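Local coordinates for capsid protein (Turnip yellow mosaic virus, PDB 2FZ2) that assembles, in 180 copies, into the T=3 icosahedral capsid that encloses the virus's single-stranded RNA genome, at residues E2-L7 with T124-I129; F35-L40 with A54-V59; W75-P80 with I170-G175. One frame throughout, in Å; residues are numbered along the deposited sequence.

In the fold
From the N terminus, residues 2-7 wait 116 residues for their partner, 124-129, so contact 1 closes a very long loop. Contact 2 lies wholly within that loop: strand 30-42 receives the helical turn of 54-59 after a gap of only 13 residues, and it is complete before contact 3 begins. Contact 3 crosses contact 1, since strand 66-80 leaves from inside the loop and meets strand 169-182 beyond its end. All three reach one sheet of the jelly roll. Strand 169-182 sits between strands 30-42 and 66-80, and strand 128-131 flanks 66-80 and carries the N-terminal arm. Contacts 1 and 2 do not touch; contact 3 bridges them.

Contact 1 (E2-L7 with T124-I129); sequences EIDKEL and TLSPLI
Glu6 and Leu128 form a parallel bridge, and their side chains lie side by side, pointing the same way, with Glu6 CG 3.7 Å from Leu128 CD1. Glu6 CG stands opposite the backbone N (chi1 -178°), and the chain bends at its next torsion. On the other face of the sheet, Leu7 CB meets Ile129 CB at 3.9 Å. Two backbone bonds flank Leu128: Glu6 N donates to Pro127 O at 3.1 Å, and Ile129 N makes a weak bond to Glu6 O. Strand 128-131 thereby gains the N-terminal arm as a parallel neighbour in the sheet, while its other side bonds to strand 66-80 of the jelly roll through Leu128 and Ile78. Before the bridges begin, Asp4 forms an inverse gamma turn. Ser126 OG donates to Asp4 OD1 at 3.2 Å, approaching from above the carboxylate plane, 48° out of it. The Pro127 ring crosses the Asp4 side chain at about a right angle, its CD 3.8 Å from Asp4 OD2. Farther out, Glu2 and Ile3 pair in parallel with a strand of one neighbouring subunit, and Glu6 and Leu7 with a strand of another.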
# COMPACT_ATOMS: atom_id res chain seq x y z
N GLU D 2 -111.87 24.88 -30.12
CA GLU D 2 -112.74 24.22 -31.09
C GLU D 2 -112.31 24.50 -32.53
O GLU D 2 -111.54 25.41 -32.79
CB GLU D 2 -114.20 24.66 -30.87
CG GLU D 2 -115.26 23.60 -31.20
CD GLU D 2 -114.89 22.20 -30.72
OE1 GLU D 2 -114.81 21.27 -31.57
OE2 GLU D 2 -114.67 22.02 -29.50
N ILE D 3 -112.82 23.69 -33.47
CA ILE D 3 -112.50 23.79 -34.90
C ILE D 3 -113.70 23.31 -35.72
O ILE D 3 -113.99 22.12 -35.72
CB ILE D 3 -111.33 22.87 -35.29
CG1 ILE D 3 -110.53 22.47 -34.04
CG2 ILE D 3 -110.47 23.52 -36.31
CD1 ILE D 3 -111.09 21.22 -33.29
N ASP D 4 -114.40 24.22 -36.40
CA ASP D 4 -115.54 23.81 -37.23
C ASP D 4 -114.95 22.96 -38.35
O ASP D 4 -114.71 23.46 -39.44
CB ASP D 4 -116.25 25.03 -37.83
CG ASP D 4 -117.77 24.85 -37.90
OD1 ASP D 4 -118.34 24.19 -37.00
OD2 ASP D 4 -118.41 25.38 -38.84
N LYS D 5 -114.73 21.68 -38.07
CA LYS D 5 -114.13 20.74 -39.04
C LYS D 5 -114.16 19.36 -38.41
O LYS D 5 -113.30 19.01 -37.60
CB LYS D 5 -112.68 21.14 -39.31
CG LYS D 5 -112.13 20.79 -40.69
CD LYS D 5 -110.75 21.47 -40.93
CE LYS D 5 -110.66 22.19 -42.30
NZ LYS D 5 -110.53 23.68 -42.19
N GLU D 6 -115.17 18.58 -38.76
CA GLU D 6 -115.31 17.21 -38.25
C GLU D 6 -114.79 16.32 -39.36
O GLU D 6 -115.05 16.59 -40.54
CB GLU D 6 -116.78 16.90 -37.95
CG GLU D 6 -117.04 15.51 -37.36
CD GLU D 6 -117.58 15.58 -35.94
OE1 GLU D 6 -117.30 16.58 -35.23
OE2 GLU D 6 -118.29 14.63 -35.52
N LEU D 7 -114.06 15.26 -39.03
CA LEU D 7 -113.58 14.42 -40.10
C LEU D 7 -113.69 12.92 -39.85
O LEU D 7 -113.35 12.43 -38.78
CB LEU D 7 -112.16 14.82 -40.48
CG LEU D 7 -110.98 14.47 -39.59
CD1 LEU D 7 -109.92 13.68 -40.39
CD2 LEU D 7 -110.39 15.75 -39.07
N THR D 124 -124.05 18.02 -36.01
CA THR D 124 -124.31 17.37 -37.28
C THR D 124 -123.96 18.33 -38.39
O THR D 124 -123.77 17.92 -39.54
CB THR D 124 -125.81 17.03 -37.44
OG1 THR D 124 -126.57 17.96 -36.66
CG2 THR D 124 -126.11 15.62 -36.97
N LEU D 125 -123.86 19.60 -38.02
CA LEU D 125 -123.59 20.67 -38.98
C LEU D 125 -122.14 21.11 -39.21
O LEU D 125 -121.87 22.03 -40.00
CB LEU D 125 -124.44 21.87 -38.61
CG LEU D 125 -125.86 21.46 -38.23
CD1 LEU D 125 -126.61 22.64 -37.68
CD2 LEU D 125 -126.54 20.92 -39.46
N SER D 126 -121.21 20.47 -38.53
CA SER D 126 -119.82 20.81 -38.78
C SER D 126 -119.55 20.18 -40.15
O SER D 126 -120.09 19.12 -40.47
CB SER D 126 -118.93 20.18 -37.71
OG SER D 126 -118.69 21.07 -36.63
N PRO D 127 -118.74 20.84 -40.99
CA PRO D 127 -118.43 20.28 -42.31
C PRO D 127 -117.57 19.02 -42.19
O PRO D 127 -116.60 19.00 -41.43
CB PRO D 127 -117.71 21.42 -43.01
CG PRO D 127 -117.14 22.23 -41.94
CD PRO D 127 -118.10 22.14 -40.78
N LEU D 128 -117.94 17.99 -42.95
CA LEU D 128 -117.28 16.68 -42.94
C LEU D 128 -116.17 16.44 -43.94
O LEU D 128 -116.24 16.87 -45.09
CB LEU D 128 -118.31 15.60 -43.16
CG LEU D 128 -118.32 14.47 -42.16
CD1 LEU D 128 -117.41 14.78 -40.99
CD2 LEU D 128 -119.75 14.31 -41.69
N ILE D 129 -115.16 15.70 -43.51
CA ILE D 129 -114.05 15.44 -44.40
C ILE D 129 -113.54 14.01 -44.52
O ILE D 129 -113.17 13.37 -43.52
CB ILE D 129 -112.85 16.30 -44.03
CG1 ILE D 129 -113.29 17.74 -43.81
CG2 ILE D 129 -111.81 16.22 -45.13
CD1 ILE D 129 -113.11 18.63 -45.02

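Contact 2 (F35-L40 with A54-V59); sequences FQSEVL and ANIDSV
Ser58 OG is reached by three hydroxyls, one of them across this contact: Ser37 OG lies 3.3 Å from Ser58 OG in a weak hydrogen bond whose donor could be either serine. The stronger partner is Ser188 OG of a neighbouring subunit, and Thr187 OG1 of that same subunit adds a further weak bond, so the C-terminal tail of another chain reaches the seam between strand and helix. With its hydroxyl on the side of the backbone N (chi1 -44°), Ser58 places OG beside Ser37 and brings it within 3.5 Å of Ser37 CB. Ser37 in turn has OG extended away from its own N (chi1 -162°), where it meets Ser58 OG.

Around this polar link the packing is light. Ile56 projects its CD1 alongside Ser37, 4.0 Å from Ser37 OG and 4.1 Å from Ser37 CB. The Phe35 ring approaches obliquely from two residues back along the strand, its CD1 4.1 Å from Ser58 CB, and its CE1 makes a looser apolar contact with Ile56 CD1 at 4.5 Å. Ile56 occupies the N-cap position of helix 57-63, and its carbonyl accepts a weak bond from Val59 N at 2.8 Å.

The intervening Gln36 turns its CB away from the helix, and its side chain touches Thr172 and Ser174 of strand 169-182. That strand also bonds to Phe35, Ser37 and Val39 through the backbone, and Val39 and Leu40 together face Ile171 in a classic beta bulge. The contact thus sets the short helix between strands 47-52 and 66-80 against the first long strand of a viral jelly roll.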
# COMPACT_ATOMS: atom_id res chain seq x y z
N PHE D 35 -106.78 23.17 -55.51
CA PHE D 35 -108.09 23.44 -56.10
C PHE D 35 -109.25 22.98 -55.24
O PHE D 35 -109.09 22.28 -54.24
CB PHE D 35 -108.20 22.69 -57.40
CG PHE D 35 -108.12 21.21 -57.20
CD1 PHE D 35 -109.28 20.43 -57.16
CD2 PHE D 35 -106.89 20.59 -56.98
CE1 PHE D 35 -109.20 19.06 -56.89
CE2 PHE D 35 -106.81 19.23 -56.72
CZ PHE D 35 -107.97 18.46 -56.67
N GLN D 36 -110.44 23.36 -55.68
CA GLN D 36 -111.67 22.93 -55.05
C GLN D 36 -112.62 22.80 -56.22
O GLN D 36 -112.76 23.73 -57.04
CB GLN D 36 -112.19 23.96 -54.06
CG GLN D 36 -113.51 23.55 -53.41
CD GLN D 36 -113.65 24.03 -51.98
OE1 GLN D 36 -114.69 24.58 -51.60
NE2 GLN D 36 -112.62 23.82 -51.17
N SER D 37 -113.25 21.64 -56.34
CA SER D 37 -114.19 21.41 -57.42
C SER D 37 -115.54 21.09 -56.86
O SER D 37 -115.67 20.28 -55.94
CB SER D 37 -113.73 20.26 -58.33
OG SER D 37 -114.38 20.31 -59.59
N GLU D 38 -116.56 21.75 -57.40
CA GLU D 38 -117.92 21.53 -56.96
C GLU D 38 -118.26 20.14 -57.44
O GLU D 38 -117.99 19.79 -58.60
CB GLU D 38 -118.85 22.55 -57.59
CG GLU D 38 -119.06 23.77 -56.72
CD GLU D 38 -119.67 24.93 -57.47
OE1 GLU D 38 -119.44 26.09 -57.05
OE2 GLU D 38 -120.37 24.68 -58.48
N VAL D 39 -118.83 19.34 -56.55
CA VAL D 39 -119.20 17.97 -56.88
C VAL D 39 -120.70 17.79 -56.93
O VAL D 39 -121.22 17.12 -57.82
CB VAL D 39 -118.68 16.97 -55.85
CG1 VAL D 39 -119.05 15.58 -56.28
CG2 VAL D 39 -117.16 17.12 -55.68
N LEU D 40 -121.41 18.38 -55.98
CA LEU D 40 -122.85 18.24 -55.95
C LEU D 40 -123.60 19.07 -54.91
O LEU D 40 -123.16 19.19 -53.76
CB LEU D 40 -123.17 16.77 -55.75
CG LEU D 40 -124.65 16.44 -55.79
CD1 LEU D 40 -125.35 17.22 -56.92
CD2 LEU D 40 -124.77 14.94 -55.96
N ALA D 54 -109.49 12.34 -61.69
CA ALA D 54 -108.53 12.73 -62.71
C ALA D 54 -109.13 13.41 -63.93
O ALA D 54 -108.40 13.96 -64.75
CB ALA D 54 -107.74 11.51 -63.12
N ASN D 55 -110.45 13.39 -64.03
CA ASN D 55 -111.12 13.97 -65.18
C ASN D 55 -111.97 15.22 -64.97
O ASN D 55 -112.65 15.65 -65.88
CB ASN D 55 -112.00 12.90 -65.83
CG ASN D 55 -111.20 11.88 -66.59
OD1 ASN D 55 -111.70 10.80 -66.92
ND2 ASN D 55 -109.95 12.20 -66.89
N ILE D 56 -111.95 15.81 -63.79
CA ILE D 56 -112.78 16.99 -63.63
C ILE D 56 -112.10 18.25 -64.11
O ILE D 56 -110.88 18.37 -64.06
CB ILE D 56 -113.23 17.20 -62.19
CG1 ILE D 56 -112.21 16.60 -61.24
CG2 ILE D 56 -114.64 16.63 -62.01
CD1 ILE D 56 -111.48 17.64 -60.48
N ASP D 57 -112.92 19.20 -64.56
CA ASP D 57 -112.43 20.45 -65.09
C ASP D 57 -111.25 21.05 -64.35
O ASP D 57 -110.21 21.32 -64.96
CB ASP D 57 -113.56 21.48 -65.16
CG ASP D 57 -113.49 22.33 -66.42
OD1 ASP D 57 -112.39 22.86 -66.73
OD2 ASP D 57 -114.53 22.47 -67.12
N SER D 58 -111.39 21.25 -63.05
CA SER D 58 -110.29 21.84 -62.30
C SER D 58 -108.96 21.14 -62.57
O SER D 58 -107.94 21.80 -62.69
CB SER D 58 -110.59 21.83 -60.81
OG SER D 58 -111.93 22.23 -60.60
N VAL D 59 -108.97 19.82 -62.66
CA VAL D 59 -107.72 19.12 -62.92
C VAL D 59 -107.34 19.28 -64.37
O VAL D 59 -106.26 19.76 -64.71
CB VAL D 59 -107.87 17.63 -62.65
CG1 VAL D 59 -106.61 16.92 -63.04
CG2 VAL D 59 -108.18 17.40 -61.20

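Contact 3 (W75-P80 with I170-G175); sequences WVTIHP and IITVSG
Val76 and Ile171 lie side by side and point the same way, their CG2 atoms 3.7 Å apart, while Val76 CB packs 3.8 Å from Val173 CG2. Ile78 joins them more loosely, its CG2 4.3 Å from Ile171 CG1. These four residues share one face of an antiparallel strand pair, the central pair of one sheet of the capsid jelly roll. Trp95, Val91 and Ile118 from the opposing sheet pack against this face, which therefore belongs to the interior of the sandwich.

The strands run at 151° to each other, and backbone bonds in both directions join each of the hydrogen-bonded pairs Trp75-Ser174, Thr77-Thr172 and His79-Ile170. The nearly straight bond from Thr77 N to Thr172 O (175°) lies at the middle of this ladder. Beyond the contact, strand 128-131 bonds to the outer side of Val76 and Ile78, and strand 30-42 to that of Ile171 and Val173.

The face with Trp75, Thr77, His79, Thr172 and Ser174 is largely polar and aromatic, with Ile170 at its end. Trp75 has CG set between its backbone N and carbonyl carbon (chi1 69°), which brings the indole across to the partner strand: Ser174 O lies 3.6 Å above one face, toward the rim. Ser174 CB is 3.8 Å from Trp75 CZ2. In its own plane, the indole NE1 makes a weak bond to Thr77 OG1 at 3.2 Å. At the other end the Thr172 side chain crosses His79 at about a right angle, its CG2 methyl nearest His79 CE1, and Ile115 of a neighbouring subunit also packs on the histidine. Two donors of His79 grip Ile170 O: the backbone N at 2.6 Å, in the carbonyl plane, and ND1 at 3.1 Å, which approaches from above that plane while the oxygen stays at the imidazole edge.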
# COMPACT_ATOMS: atom_id res chain seq x y z
N TRP D 75 -109.20 15.18 -50.84
CA TRP D 75 -110.26 14.83 -49.92
C TRP D 75 -111.54 15.44 -50.42
O TRP D 75 -111.55 16.22 -51.36
CB TRP D 75 -109.98 15.36 -48.52
CG TRP D 75 -110.06 16.85 -48.44
CD1 TRP D 75 -111.17 17.61 -48.21
CD2 TRP D 75 -108.98 17.77 -48.63
NE1 TRP D 75 -110.85 18.95 -48.25
CE2 TRP D 75 -109.52 19.07 -48.51
CE3 TRP D 75 -107.62 17.62 -48.90
CZ2 TRP D 75 -108.73 20.21 -48.64
CZ3 TRP D 75 -106.84 18.75 -49.04
CH2 TRP D 75 -107.39 20.03 -48.90
N VAL D 76 -112.64 15.07 -49.77
CA VAL D 76 -113.94 15.58 -50.14
C VAL D 76 -114.56 16.17 -48.90
O VAL D 76 -114.41 15.64 -47.79
CB VAL D 76 -114.83 14.46 -50.64
CG1 VAL D 76 -114.73 13.28 -49.69
CG2 VAL D 76 -116.27 14.94 -50.77
N THR D 77 -115.26 17.28 -49.08
CA THR D 77 -115.90 17.94 -47.97
C THR D 77 -117.41 18.02 -48.13
O THR D 77 -117.92 18.27 -49.22
CB THR D 77 -115.43 19.38 -47.82
OG1 THR D 77 -114.03 19.50 -48.13
CG2 THR D 77 -115.74 19.86 -46.44
N ILE D 78 -118.12 17.81 -47.03
CA ILE D 78 -119.56 17.93 -47.07
C ILE D 78 -119.82 19.21 -46.32
O ILE D 78 -119.45 19.34 -45.15
CB ILE D 78 -120.25 16.82 -46.32
CG1 ILE D 78 -119.73 15.48 -46.81
CG2 ILE D 78 -121.75 16.96 -46.50
CD1 ILE D 78 -120.72 14.35 -46.68
N HIS D 79 -120.43 20.18 -46.99
CA HIS D 79 -120.70 21.44 -46.34
C HIS D 79 -122.17 21.53 -46.09
O HIS D 79 -122.97 21.65 -47.01
CB HIS D 79 -120.27 22.59 -47.23
CG HIS D 79 -118.83 22.52 -47.62
ND1 HIS D 79 -118.39 21.74 -48.67
CD2 HIS D 79 -117.74 23.13 -47.12
CE1 HIS D 79 -117.09 21.88 -48.80
NE2 HIS D 79 -116.66 22.72 -47.87
N PRO D 80 -122.56 21.46 -44.81
CA PRO D 80 -123.98 21.54 -44.52
C PRO D 80 -124.43 22.96 -44.78
O PRO D 80 -123.66 23.89 -44.57
CB PRO D 80 -124.06 21.14 -43.04
CG PRO D 80 -122.69 20.56 -42.71
CD PRO D 80 -121.75 21.31 -43.60
N ILE D 170 -123.58 21.02 -49.58
CA ILE D 170 -122.71 21.09 -50.73
C ILE D 170 -121.54 20.16 -50.59
O ILE D 170 -120.91 20.08 -49.53
CB ILE D 170 -122.13 22.45 -50.88
CG1 ILE D 170 -123.13 23.48 -50.38
CG2 ILE D 170 -121.67 22.64 -52.31
CD1 ILE D 170 -123.73 24.31 -51.46
N ILE D 171 -121.23 19.48 -51.68
CA ILE D 171 -120.12 18.59 -51.63
C ILE D 171 -119.10 19.02 -52.62
O ILE D 171 -119.36 19.11 -53.81
CB ILE D 171 -120.54 17.19 -51.94
CG1 ILE D 171 -121.23 16.62 -50.71
CG2 ILE D 171 -119.31 16.37 -52.27
CD1 ILE D 171 -122.59 16.09 -50.98
N THR D 172 -117.92 19.32 -52.10
CA THR D 172 -116.83 19.74 -52.92
C THR D 172 -115.71 18.81 -52.61
O THR D 172 -115.62 18.23 -51.52
CB THR D 172 -116.34 21.15 -52.59
OG1 THR D 172 -115.33 21.10 -51.57
CG2 THR D 172 -117.48 21.99 -52.12
N VAL D 173 -114.84 18.66 -53.58
CA VAL D 173 -113.70 17.84 -53.39
C VAL D 173 -112.57 18.82 -53.61
O VAL D 173 -112.68 19.73 -54.43
CB VAL D 173 -113.70 16.75 -54.42
CG1 VAL D 173 -112.98 17.19 -55.65
CG2 VAL D 173 -113.08 15.51 -53.82
N SER D 174 -111.50 18.67 -52.86
CA SER D 174 -110.39 19.58 -53.00
C SER D 174 -109.11 18.80 -52.75
O SER D 174 -109.12 17.68 -52.25
CB SER D 174 -110.52 20.72 -52.00
OG SER D 174 -111.78 20.64 -51.35
N GLY D 175 -108.01 19.42 -53.12
CA GLY D 175 -106.71 18.80 -52.96
C GLY D 175 -105.69 19.63 -53.71
O GLY D 175 -105.97 20.75 -54.14